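Side-chain contacts in ATP-dependent CLP protease, putative (Plasmodium falciparum, PDB 2F6I), which probably cuts proteins into small peptides as the serine-type proteolytic subunit of an ATP-dependent Clp protease, this chain being its catalytic domain: residues L160-L165 against T175-S180; F35-R40 against I57-Y62; L126-I131 against L205-F210; H68-I73 against K120-S125. All blocks are in the same frame, centred on the assembly; numbering follows the deposited sequence.

In the fold
The four contacts show how one ClpP subunit joins helices, sheet strands and a tail, and then offers them to its neighbours in a fourteen-chain assembly. Contacts 2 and 4 come first along the chain and touch, their centres about 14 Å apart, where the backbone of Arg-40, just before strand 41-44, probably hydrogen-bonds to Lys-72 of strand 71-77. Contact 3 spans the widest loop in sequence, closing on the last modelled residues, and contact 1 is nested inside it. Contacts 1 and 2 lie on opposite sides of the chain's centre, about 30 Å between centres. Contacts 1, 2 and 3 each also meet other subunits, whereas contact 4 stays within its own.

Contact 1 of 4, residues L160-L165 against T175-S180; sequences LLYHYL and TIEKDS
Ile-176, from helix 173-181, sets the start of this contact by placing its CG2 methyl between two side chains of helix 151-169. Ile-176 CG2 lies 3.5 Å from Tyr-162 CD1 and 3.7 Å from Leu-165 CD2, while CD1 of the same isoleucine rests against the leucine branch. The isoleucine and the tyrosine run past each other in opposite directions, and the methyl meets the ring obliquely. One residue on, Glu-177 lays its backbone and CB over a face of the phenol: Glu-177 CA stands 4.1 Å from the ring centroid of Tyr-162 and 9° from the ring normal, a CH-pi contact. Its CG is anti to the backbone N (chi1 176°), which carries the chain across the ring at about a right angle and takes OE2 past Tyr-162 CE2 to a salt bridge with Lys-152 of a neighbouring subunit. CA, CB and CG of the glutamate thus lie over or beside the ring, while its carboxylate is held from outside. A turn after Ile-176, Ser-180 reaches the far end of the phenol. Ser-180 CB packs 3.7 Å from Tyr-162 CE1, and Ser-180 OG forms a weak hydrogen bond of 3.2 Å with Tyr-162 OH. Tyr-162 is thus followed from ring base to hydroxyl by Ile-176, Glu-177 and Ser-180 in turn. The two short axes approach to 9.7 Å at 120°, and the serine side chain lies about 4 Å from that of His-134, the predicted active-site histidine, so this helix-helix packing adjoins the probable catalytic site of a ClpP-family (S14) serine peptidase.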
# COMPACT_ATOMS: atom_id res chain seq x y z
N LEU C 160 -21.48 33.69 -9.48
CA LEU C 160 -21.83 34.49 -8.31
C LEU C 160 -20.57 35.12 -7.73
O LEU C 160 -20.57 36.28 -7.31
CB LEU C 160 -22.52 33.61 -7.27
CG LEU C 160 -23.03 34.27 -5.99
CD1 LEU C 160 -23.95 35.43 -6.33
CD2 LEU C 160 -23.76 33.25 -5.13
N LEU C 161 -19.48 34.35 -7.70
CA LEU C 161 -18.21 34.86 -7.19
C LEU C 161 -17.83 36.06 -8.04
O LEU C 161 -17.45 37.11 -7.52
CB LEU C 161 -17.13 33.77 -7.26
CG LEU C 161 -15.74 34.04 -6.66
CD1 LEU C 161 -14.97 32.74 -6.57
CD2 LEU C 161 -14.98 35.04 -7.51
N TYR C 162 -17.93 35.90 -9.36
CA TYR C 162 -17.60 36.97 -10.29
C TYR C 162 -18.41 38.23 -9.99
O TYR C 162 -17.86 39.32 -9.96
CB TYR C 162 -17.84 36.53 -11.74
CG TYR C 162 -16.97 35.37 -12.20
CD1 TYR C 162 -15.66 35.24 -11.75
CD2 TYR C 162 -17.45 34.43 -13.11
CE1 TYR C 162 -14.84 34.19 -12.18
CE2 TYR C 162 -16.65 33.38 -13.55
CZ TYR C 162 -15.35 33.26 -13.08
OH TYR C 162 -14.55 32.22 -13.50
N HIS C 163 -19.71 38.07 -9.78
CA HIS C 163 -20.57 39.22 -9.48
C HIS C 163 -20.12 39.97 -8.23
O HIS C 163 -20.06 41.20 -8.24
CB HIS C 163 -22.03 38.79 -9.32
CG HIS C 163 -22.75 38.59 -10.61
ND1 HIS C 163 -22.52 37.50 -11.43
CD2 HIS C 163 -23.67 39.36 -11.25
CE1 HIS C 163 -23.28 37.61 -12.51
NE2 HIS C 163 -23.98 38.72 -12.43
N TYR C 164 -19.80 39.24 -7.17
CA TYR C 164 -19.35 39.87 -5.94
C TYR C 164 -18.03 40.59 -6.13
O TYR C 164 -17.84 41.69 -5.60
CB TYR C 164 -19.22 38.83 -4.82
CG TYR C 164 -20.53 38.48 -4.15
CD1 TYR C 164 -20.96 37.15 -4.08
CD2 TYR C 164 -21.33 39.47 -3.59
CE1 TYR C 164 -22.17 36.83 -3.47
CE2 TYR C 164 -22.54 39.15 -2.98
CZ TYR C 164 -22.96 37.83 -2.93
OH TYR C 164 -24.16 37.52 -2.32
N LEU C 165 -17.12 39.99 -6.89
CA LEU C 165 -15.83 40.63 -7.13
C LEU C 165 -16.05 41.88 -7.96
O LEU C 165 -15.38 42.90 -7.77
CB LEU C 165 -14.89 39.68 -7.88
CG LEU C 165 -13.49 40.28 -8.08
CD1 LEU C 165 -12.86 40.53 -6.72
CD2 LEU C 165 -12.62 39.34 -8.90
N THR C 175 -15.18 41.18 -17.77
CA THR C 175 -13.74 41.33 -17.58
C THR C 175 -13.25 40.33 -16.54
O THR C 175 -12.24 39.65 -16.76
CB THR C 175 -13.39 42.75 -17.10
OG1 THR C 175 -13.75 43.70 -18.12
CG2 THR C 175 -11.90 42.87 -16.82
N ILE C 176 -13.95 40.24 -15.42
CA ILE C 176 -13.59 39.32 -14.34
C ILE C 176 -13.49 37.89 -14.86
O ILE C 176 -12.47 37.22 -14.68
CB ILE C 176 -14.63 39.34 -13.19
CG1 ILE C 176 -14.79 40.76 -12.65
CG2 ILE C 176 -14.19 38.38 -12.09
CD1 ILE C 176 -13.52 41.35 -12.07
N GLU C 177 -14.55 37.43 -15.51
CA GLU C 177 -14.58 36.08 -16.04
C GLU C 177 -13.47 35.82 -17.05
O GLU C 177 -12.77 34.81 -16.97
CB GLU C 177 -15.95 35.79 -16.66
CG GLU C 177 -16.05 34.44 -17.32
CD GLU C 177 -17.47 33.94 -17.40
OE1 GLU C 177 -18.37 34.77 -17.69
OE2 GLU C 177 -17.69 32.73 -17.19
N LYS C 178 -13.30 36.73 -18.01
CA LYS C 178 -12.26 36.57 -19.01
C LYS C 178 -10.90 36.44 -18.32
O LYS C 178 -10.11 35.56 -18.65
CB LYS C 178 -12.25 37.77 -19.97
N ASP C 179 -10.64 37.32 -17.36
CA ASP C 179 -9.38 37.29 -16.63
C ASP C 179 -9.18 36.00 -15.86
O ASP C 179 -8.08 35.45 -15.83
CB ASP C 179 -9.27 38.49 -15.68
CG ASP C 179 -9.06 39.80 -16.41
OD1 ASP C 179 -8.36 39.79 -17.45
OD2 ASP C 179 -9.57 40.83 -15.95
N SER C 180 -10.24 35.51 -15.23
CA SER C 180 -10.16 34.27 -14.47
C SER C 180 -9.81 33.09 -15.38
O SER C 180 -8.91 32.30 -15.08
CB SER C 180 -11.48 33.99 -13.76
OG SER C 180 -11.40 32.78 -13.02

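Contact 2 of 4, residues F35-R40 against I57-Y62; sequences FFFKKR and ISQLLY
Phe-37 carries its ring from helix 30-37 to helix 50-66, where it packs against Gln-59 and Tyr-62. From CB, which points toward the opposite helix, CG leaves anti to the backbone N (chi1 -175°), and this extends the ring outward so that its far atoms do the touching. Phe-37 CE2 meets the aliphatic start of the glutamine, 3.6 Å from Gln-59 CB and 3.7 Å from Gln-59 CG. Phe-37 CZ is shared: it stands 3.7 Å from Tyr-62 CD1 and also lies near Gln-59 CG. On the other flank Phe-37 CE1 reaches the same tyrosine, 3.8 Å from Tyr-62 CD1. The backbone oxygen Gln-59 O lies at the edge of the phenylalanine ring, in its plane, so the ring meets CB, CG and a carbonyl of this one residue. The glutamine amide plane is turned 81° from that of the ring. The planes of Phe-37 and Tyr-62 are inclined at 32°, an oblique aromatic pair. Behind Phe-37 the helix ends in a Schellman motif, with Arg-40 at positive phi as its C-prime residue. Tyr-62 continues outward to an edge-to-face pair with Phe-35 of a neighbouring subunit, and Met-28 of that subunit packs on both Phe-37 and Gln-59. The buried contact rests on carbon packing, so it probably depends on shape and dispersion, with no hydrogen bond crossing between the segments.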
# COMPACT_ATOMS: atom_id res chain seq x y z
N PHE C 35 -2.02 35.97 20.96
CA PHE C 35 -1.65 37.33 21.30
C PHE C 35 -2.15 38.31 20.24
O PHE C 35 -2.51 39.44 20.56
CB PHE C 35 -0.13 37.44 21.45
CG PHE C 35 0.39 38.85 21.44
CD1 PHE C 35 0.68 39.50 20.24
CD2 PHE C 35 0.57 39.55 22.64
CE1 PHE C 35 1.15 40.81 20.23
CE2 PHE C 35 1.04 40.86 22.63
CZ PHE C 35 1.33 41.49 21.43
N PHE C 36 -2.16 37.88 18.99
CA PHE C 36 -2.64 38.75 17.92
C PHE C 36 -4.16 38.74 17.90
O PHE C 36 -4.79 39.77 17.62
CB PHE C 36 -2.10 38.30 16.56
CG PHE C 36 -0.70 38.74 16.30
CD1 PHE C 36 0.34 37.83 16.26
CD2 PHE C 36 -0.41 40.09 16.11
CE1 PHE C 36 1.65 38.25 16.05
CE2 PHE C 36 0.89 40.52 15.89
CZ PHE C 36 1.93 39.60 15.86
N PHE C 37 -4.75 37.59 18.21
CA PHE C 37 -6.20 37.48 18.23
C PHE C 37 -6.78 38.44 19.26
O PHE C 37 -7.78 39.11 19.00
CB PHE C 37 -6.61 36.05 18.58
CG PHE C 37 -8.09 35.81 18.50
CD1 PHE C 37 -8.78 35.29 19.59
CD2 PHE C 37 -8.79 36.10 17.34
CE1 PHE C 37 -10.16 35.06 19.52
CE2 PHE C 37 -10.17 35.88 17.25
CZ PHE C 37 -10.85 35.36 18.35
N LYS C 38 -6.15 38.52 20.43
CA LYS C 38 -6.61 39.41 21.48
C LYS C 38 -6.47 40.87 21.07
O LYS C 38 -7.03 41.77 21.72
CB LYS C 38 -5.84 39.15 22.78
CG LYS C 38 -6.15 37.79 23.42
CD LYS C 38 -5.33 37.56 24.69
CE LYS C 38 -5.61 36.18 25.29
NZ LYS C 38 -4.76 35.88 26.49
N LYS C 39 -5.73 41.12 19.99
CA LYS C 39 -5.53 42.47 19.48
C LYS C 39 -6.35 42.70 18.22
O LYS C 39 -6.08 43.62 17.45
CB LYS C 39 -4.06 42.73 19.17
CG LYS C 39 -3.20 43.03 20.38
CD LYS C 39 -1.84 43.56 19.94
CE LYS C 39 -1.08 44.18 21.10
NZ LYS C 39 0.10 44.96 20.61
N ARG C 40 -7.36 41.85 18.01
CA ARG C 40 -8.24 41.95 16.86
C ARG C 40 -7.53 41.64 15.55
O ARG C 40 -7.94 42.10 14.49
CB ARG C 40 -8.84 43.35 16.78
CG ARG C 40 -9.59 43.77 18.01
CD ARG C 40 -10.94 44.35 17.62
NE ARG C 40 -12.00 43.71 18.36
CZ ARG C 40 -13.25 43.57 17.92
NH1 ARG C 40 -13.59 44.03 16.73
NH2 ARG C 40 -14.15 42.96 18.68
N ILE C 57 -14.92 31.97 11.07
CA ILE C 57 -16.25 32.49 11.37
C ILE C 57 -16.44 32.57 12.88
O ILE C 57 -16.91 33.59 13.39
CB ILE C 57 -17.35 31.59 10.75
CG1 ILE C 57 -17.34 31.74 9.23
CG2 ILE C 57 -18.72 31.96 11.32
CD1 ILE C 57 -18.34 30.87 8.51
N SER C 58 -16.08 31.51 13.59
CA SER C 58 -16.20 31.49 15.04
C SER C 58 -15.46 32.69 15.62
O SER C 58 -15.99 33.42 16.46
CB SER C 58 -15.59 30.21 15.62
OG SER C 58 -16.37 29.09 15.27
N GLN C 59 -14.23 32.87 15.15
CA GLN C 59 -13.38 33.96 15.60
C GLN C 59 -13.95 35.34 15.30
O GLN C 59 -13.87 36.24 16.14
CB GLN C 59 -11.99 33.80 14.98
CG GLN C 59 -11.18 32.69 15.62
CD GLN C 59 -10.17 32.07 14.68
OE1 GLN C 59 -9.46 32.77 13.96
NE2 GLN C 59 -10.10 30.74 14.69
N LEU C 60 -14.52 35.51 14.12
CA LEU C 60 -15.10 36.79 13.74
C LEU C 60 -16.30 37.09 14.64
O LEU C 60 -16.40 38.19 15.20
CB LEU C 60 -15.53 36.78 12.27
CG LEU C 60 -14.38 36.80 11.26
CD1 LEU C 60 -14.91 36.56 9.85
CD2 LEU C 60 -13.67 38.14 11.34
N LEU C 61 -17.19 36.12 14.79
CA LEU C 61 -18.37 36.29 15.63
C LEU C 61 -17.95 36.57 17.07
O LEU C 61 -18.58 37.37 17.76
CB LEU C 61 -19.25 35.05 15.58
CG LEU C 61 -19.94 34.76 14.24
CD1 LEU C 61 -20.67 33.43 14.31
CD2 LEU C 61 -20.90 35.88 13.91
N TYR C 62 -16.88 35.92 17.52
CA TYR C 62 -16.40 36.12 18.88
C TYR C 62 -15.91 37.54 19.08
O TYR C 62 -16.31 38.21 20.03
CB TYR C 62 -15.28 35.13 19.20
CG TYR C 62 -14.64 35.37 20.56
CD1 TYR C 62 -13.58 36.26 20.70
CD2 TYR C 62 -15.13 34.74 21.70
CE1 TYR C 62 -13.02 36.52 21.95
CE2 TYR C 62 -14.58 35.00 22.96
CZ TYR C 62 -13.52 35.89 23.07
OH TYR C 62 -12.97 36.14 24.31

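Contact 3 of 4, residues L126-I131 against L205-F210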
# COMPACT_ATOMS: atom_id res chain seq x y z
N LEU C 126 1.12 43.77 0.56
CA LEU C 126 2.56 43.97 0.59
C LEU C 126 3.02 43.89 -0.87
O LEU C 126 2.35 43.27 -1.69
CB LEU C 126 3.23 42.90 1.46
CG LEU C 126 3.06 43.12 2.97
CD1 LEU C 126 3.59 41.93 3.73
CD2 LEU C 126 3.80 44.38 3.39
N PRO C 127 4.16 44.51 -1.19
CA PRO C 127 4.78 44.57 -2.52
C PRO C 127 4.87 43.30 -3.39
O PRO C 127 4.45 43.31 -4.55
CB PRO C 127 6.16 45.15 -2.24
CG PRO C 127 5.95 45.98 -1.04
CD PRO C 127 5.07 45.10 -0.19
N ASN C 128 5.41 42.22 -2.83
CA ASN C 128 5.60 40.98 -3.58
C ASN C 128 4.42 40.02 -3.70
O ASN C 128 4.55 38.96 -4.32
CB ASN C 128 6.81 40.24 -3.03
CG ASN C 128 8.11 40.98 -3.28
OD1 ASN C 128 8.91 41.19 -2.37
ND2 ASN C 128 8.32 41.37 -4.54
N CYS C 129 3.28 40.37 -3.13
CA CYS C 129 2.11 39.51 -3.20
C CYS C 129 1.63 39.28 -4.63
O CYS C 129 1.65 40.19 -5.46
CB CYS C 129 0.98 40.11 -2.37
SG CYS C 129 -0.48 39.05 -2.25
N ARG C 130 1.20 38.05 -4.91
CA ARG C 130 0.69 37.71 -6.23
C ARG C 130 -0.80 37.45 -6.06
O ARG C 130 -1.20 36.61 -5.25
CB ARG C 130 1.40 36.47 -6.78
CG ARG C 130 2.91 36.63 -6.90
CD ARG C 130 3.28 37.71 -7.91
NE ARG C 130 3.07 37.27 -9.29
CZ ARG C 130 3.13 38.06 -10.35
NH1 ARG C 130 3.39 39.36 -10.21
NH2 ARG C 130 2.94 37.56 -11.56
N ILE C 131 -1.61 38.17 -6.82
CA ILE C 131 -3.07 38.05 -6.74
C ILE C 131 -3.68 37.57 -8.06
O ILE C 131 -3.31 38.05 -9.13
CB ILE C 131 -3.68 39.41 -6.36
CG1 ILE C 131 -3.05 39.91 -5.06
CG2 ILE C 131 -5.18 39.29 -6.22
CD1 ILE C 131 -3.44 41.32 -4.67
N LEU C 205 12.29 47.91 1.02
CA LEU C 205 12.82 47.31 -0.20
C LEU C 205 11.87 47.61 -1.36
O LEU C 205 10.75 47.09 -1.40
CB LEU C 205 12.96 45.79 -0.02
CG LEU C 205 13.36 44.93 -1.22
CD1 LEU C 205 14.73 45.34 -1.73
CD2 LEU C 205 13.36 43.47 -0.81
N PRO C 206 12.31 48.44 -2.31
CA PRO C 206 11.48 48.80 -3.46
C PRO C 206 11.33 47.66 -4.45
O PRO C 206 12.28 46.91 -4.70
CB PRO C 206 12.21 50.00 -4.05
CG PRO C 206 13.63 49.65 -3.80
CD PRO C 206 13.61 49.12 -2.38
N HIS C 207 10.14 47.53 -5.02
CA HIS C 207 9.85 46.48 -5.99
C HIS C 207 10.42 46.86 -7.36
O HIS C 207 10.12 47.93 -7.89
CB HIS C 207 8.34 46.27 -6.09
CG HIS C 207 7.96 45.05 -6.87
ND1 HIS C 207 8.24 44.90 -8.21
CD2 HIS C 207 7.33 43.91 -6.48
CE1 HIS C 207 7.80 43.72 -8.62
NE2 HIS C 207 7.25 43.10 -7.59
N PRO C 208 11.25 45.99 -7.95
CA PRO C 208 11.89 46.18 -9.25
C PRO C 208 11.00 46.64 -10.40
O PRO C 208 11.47 47.32 -11.31
CB PRO C 208 12.52 44.82 -9.53
CG PRO C 208 12.87 44.34 -8.17
CD PRO C 208 11.62 44.67 -7.39
N TYR C 209 9.72 46.28 -10.36
CA TYR C 209 8.82 46.66 -11.44
C TYR C 209 7.78 47.73 -11.09
O TYR C 209 6.79 47.88 -11.80
CB TYR C 209 8.10 45.42 -11.98
CG TYR C 209 9.00 44.21 -12.16
CD1 TYR C 209 10.28 44.33 -12.70
CD2 TYR C 209 8.56 42.93 -11.79
CE1 TYR C 209 11.10 43.22 -12.86
CE2 TYR C 209 9.37 41.81 -11.96
CZ TYR C 209 10.64 41.96 -12.49
OH TYR C 209 11.44 40.85 -12.66
N PHE C 210 8.01 48.45 -10.00
CA PHE C 210 7.10 49.52 -9.58
C PHE C 210 7.76 50.89 -9.73
O PHE C 210 8.83 50.96 -10.37
CB PHE C 210 6.67 49.33 -8.12
CG PHE C 210 5.78 48.14 -7.88
CD1 PHE C 210 5.34 47.84 -6.59
CD2 PHE C 210 5.39 47.31 -8.93
CE1 PHE C 210 4.53 46.73 -6.35
CE2 PHE C 210 4.58 46.20 -8.69
CZ PHE C 210 4.16 45.91 -7.40
O HOH W 1 5.37 40.59 -8.03
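His-207 turns its imidazole to the turn 126-129. His-207 CD2 lies 3.5 Å from the carbonyl Pro-127 O, with the side chain of Asn-128 approaching the same part of the ring. The amide and imidazole planes are 45° apart. One bond within the tail and one to water hold the imidazole: the Tyr-209 amide N donates to His-207 ND1 at 3.0 Å, nearly straight at 165° and only 5° from the ring plane, and a water lies 3.2 Å from His-207 NE2. Arg-130 NH1 donates to this water, which therefore bridges the arginine and the imidazole. Phe-210 lies over one face of the histidine, with Phe-210 CE2 3.9 Å above the His-207 ring plane, while Phe-210 CE1 and CZ each come to 3.9 Å from Pro-127 O, an oblique approach. The two rings of the tail pack on each other through their faces as well as on the turn. Arg-130 also forms a salt bridge with Glu-153 of a neighbouring subunit. The turn leads from strand 123-125 into strand 130-132, while the tail runs on beyond strand 199-200 and rests the solvent-exposed Phe-210 on Ala-188 and Leu-189 at the start of helix 188-194.

Contact 4 of 4, residues H68-I73 against K120-S125; sequences HNDIKI and KGKRKS
Asp-70 and Lys-122 lie near the N-terminal ends of strands 71-77 and 123-125, parallel members of one sheet that are separated by strand 99-104, so their backbones stay well apart and the side chains bridge the interval. The lysine does most of the reaching. Its CG is anti to the carbonyl carbon (chi1 -65°) and the chain is extended beyond it, all later torsions close to 180°, so the ammonium is delivered at full length across the intervening strand. Asp-70, short and directed toward its partner, crosses this chain at about a right angle. Lys-122 NZ donates to Asp-70 OD2 at 2.7 Å, a salt bridge that enters on the syn side of the carboxylate but 30° out of its plane. The other oxygen stands back, with Asp-70 OD1 4.1 Å from Lys-122 NZ, so the grip is through one oxygen and not bidentate. Lys-122 CD and CE each come to 3.7 Å from Asp-70 OD2. That oxygen also takes a salt bridge from Lys-119, and the carboxylate probably compensates the two nearby ammonium groups, Lys-122 and Lys-119. Gln-100 of strand 99-104, between them in the sheet, touches both side chains. The bond lies on the surface, away from the predicted active-site histidine, His-134, and no other chain of the assembly meets either segment. It is a surface salt bridge between side chains near the N-terminal ends of two strands, made across a third strand of the parallel sheet of the alpha/beta ClpP fold.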
# COMPACT_ATOMS: atom_id res chain seq x y z
N HIS C 68 -16.92 46.49 18.79
CA HIS C 68 -17.06 46.63 17.35
C HIS C 68 -15.94 47.42 16.69
O HIS C 68 -16.14 48.07 15.67
CB HIS C 68 -18.41 47.27 17.02
CG HIS C 68 -19.59 46.43 17.41
ND1 HIS C 68 -20.89 46.88 17.32
CD2 HIS C 68 -19.66 45.16 17.88
CE1 HIS C 68 -21.71 45.93 17.72
NE2 HIS C 68 -20.99 44.88 18.07
N ASN C 69 -14.75 47.36 17.28
CA ASN C 69 -13.61 48.06 16.72
C ASN C 69 -13.15 47.31 15.47
O ASN C 69 -13.65 46.23 15.17
CB ASN C 69 -12.46 48.14 17.73
CG ASN C 69 -12.86 48.87 19.00
OD1 ASN C 69 -13.52 49.91 18.95
ND2 ASN C 69 -12.45 48.34 20.15
N ASP C 70 -12.20 47.89 14.75
CA ASP C 70 -11.70 47.27 13.53
C ASP C 70 -10.97 45.95 13.74
O ASP C 70 -10.19 45.78 14.68
CB ASP C 70 -10.78 48.26 12.80
CG ASP C 70 -11.55 49.32 12.04
OD1 ASP C 70 -12.60 49.78 12.54
OD2 ASP C 70 -11.10 49.70 10.94
N ILE C 71 -11.25 45.00 12.85
CA ILE C 71 -10.63 43.69 12.87
C ILE C 71 -9.68 43.65 11.67
O ILE C 71 -10.09 43.95 10.54
CB ILE C 71 -11.67 42.56 12.71
CG1 ILE C 71 -12.60 42.53 13.93
CG2 ILE C 71 -10.97 41.22 12.55
CD1 ILE C 71 -13.73 41.52 13.82
N LYS C 72 -8.43 43.28 11.90
CA LYS C 72 -7.45 43.20 10.83
C LYS C 72 -7.21 41.74 10.44
O LYS C 72 -7.01 40.88 11.31
CB LYS C 72 -6.12 43.83 11.25
CG LYS C 72 -5.05 43.75 10.17
CD LYS C 72 -3.69 44.20 10.67
CE LYS C 72 -3.65 45.69 10.98
NZ LYS C 72 -2.28 46.11 11.38
N ILE C 73 -7.23 41.46 9.14
CA ILE C 73 -7.02 40.10 8.66
C ILE C 73 -5.91 40.01 7.61
O ILE C 73 -6.03 40.57 6.52
CB ILE C 73 -8.32 39.53 8.04
CG1 ILE C 73 -9.41 39.46 9.11
CG2 ILE C 73 -8.06 38.14 7.46
CD1 ILE C 73 -10.71 38.85 8.62
N LYS C 120 -13.64 49.67 2.36
CA LYS C 120 -13.11 50.50 1.28
C LYS C 120 -12.13 51.50 1.87
O LYS C 120 -12.44 52.21 2.82
CB LYS C 120 -14.25 51.22 0.57
N GLY C 121 -10.93 51.54 1.30
CA GLY C 121 -9.90 52.44 1.79
C GLY C 121 -8.97 51.74 2.75
O GLY C 121 -7.90 52.26 3.08
N LYS C 122 -9.36 50.55 3.20
CA LYS C 122 -8.54 49.79 4.13
C LYS C 122 -8.14 48.41 3.62
O LYS C 122 -7.93 47.48 4.39
CB LYS C 122 -9.25 49.66 5.48
CG LYS C 122 -9.45 51.00 6.18
CD LYS C 122 -9.98 50.82 7.60
CE LYS C 122 -10.13 52.16 8.30
NZ LYS C 122 -10.60 52.03 9.71
N ARG C 123 -8.05 48.28 2.30
CA ARG C 123 -7.66 47.03 1.68
C ARG C 123 -6.23 47.25 1.20
O ARG C 123 -5.98 48.09 0.33
CB ARG C 123 -8.57 46.71 0.50
CG ARG C 123 -10.04 46.58 0.87
CD ARG C 123 -10.90 46.40 -0.36
NE ARG C 123 -10.67 47.47 -1.33
CZ ARG C 123 -11.14 47.48 -2.57
NH1 ARG C 123 -11.89 46.47 -3.00
NH2 ARG C 123 -10.86 48.49 -3.38
N LYS C 124 -5.29 46.52 1.78
CA LYS C 124 -3.89 46.68 1.43
C LYS C 124 -3.21 45.39 0.99
O LYS C 124 -3.79 44.30 1.06
CB LYS C 124 -3.13 47.28 2.61
CG LYS C 124 -3.71 48.58 3.12
CD LYS C 124 -2.88 49.14 4.27
CE LYS C 124 -3.46 50.46 4.77
NZ LYS C 124 -2.63 51.05 5.86
N SER C 125 -1.97 45.53 0.56
CA SER C 125 -1.18 44.40 0.10
C SER C 125 0.31 44.73 0.14
O SER C 125 0.70 45.85 -0.19
CB SER C 125 -1.57 44.02 -1.33
OG SER C 125 -0.63 43.11 -1.89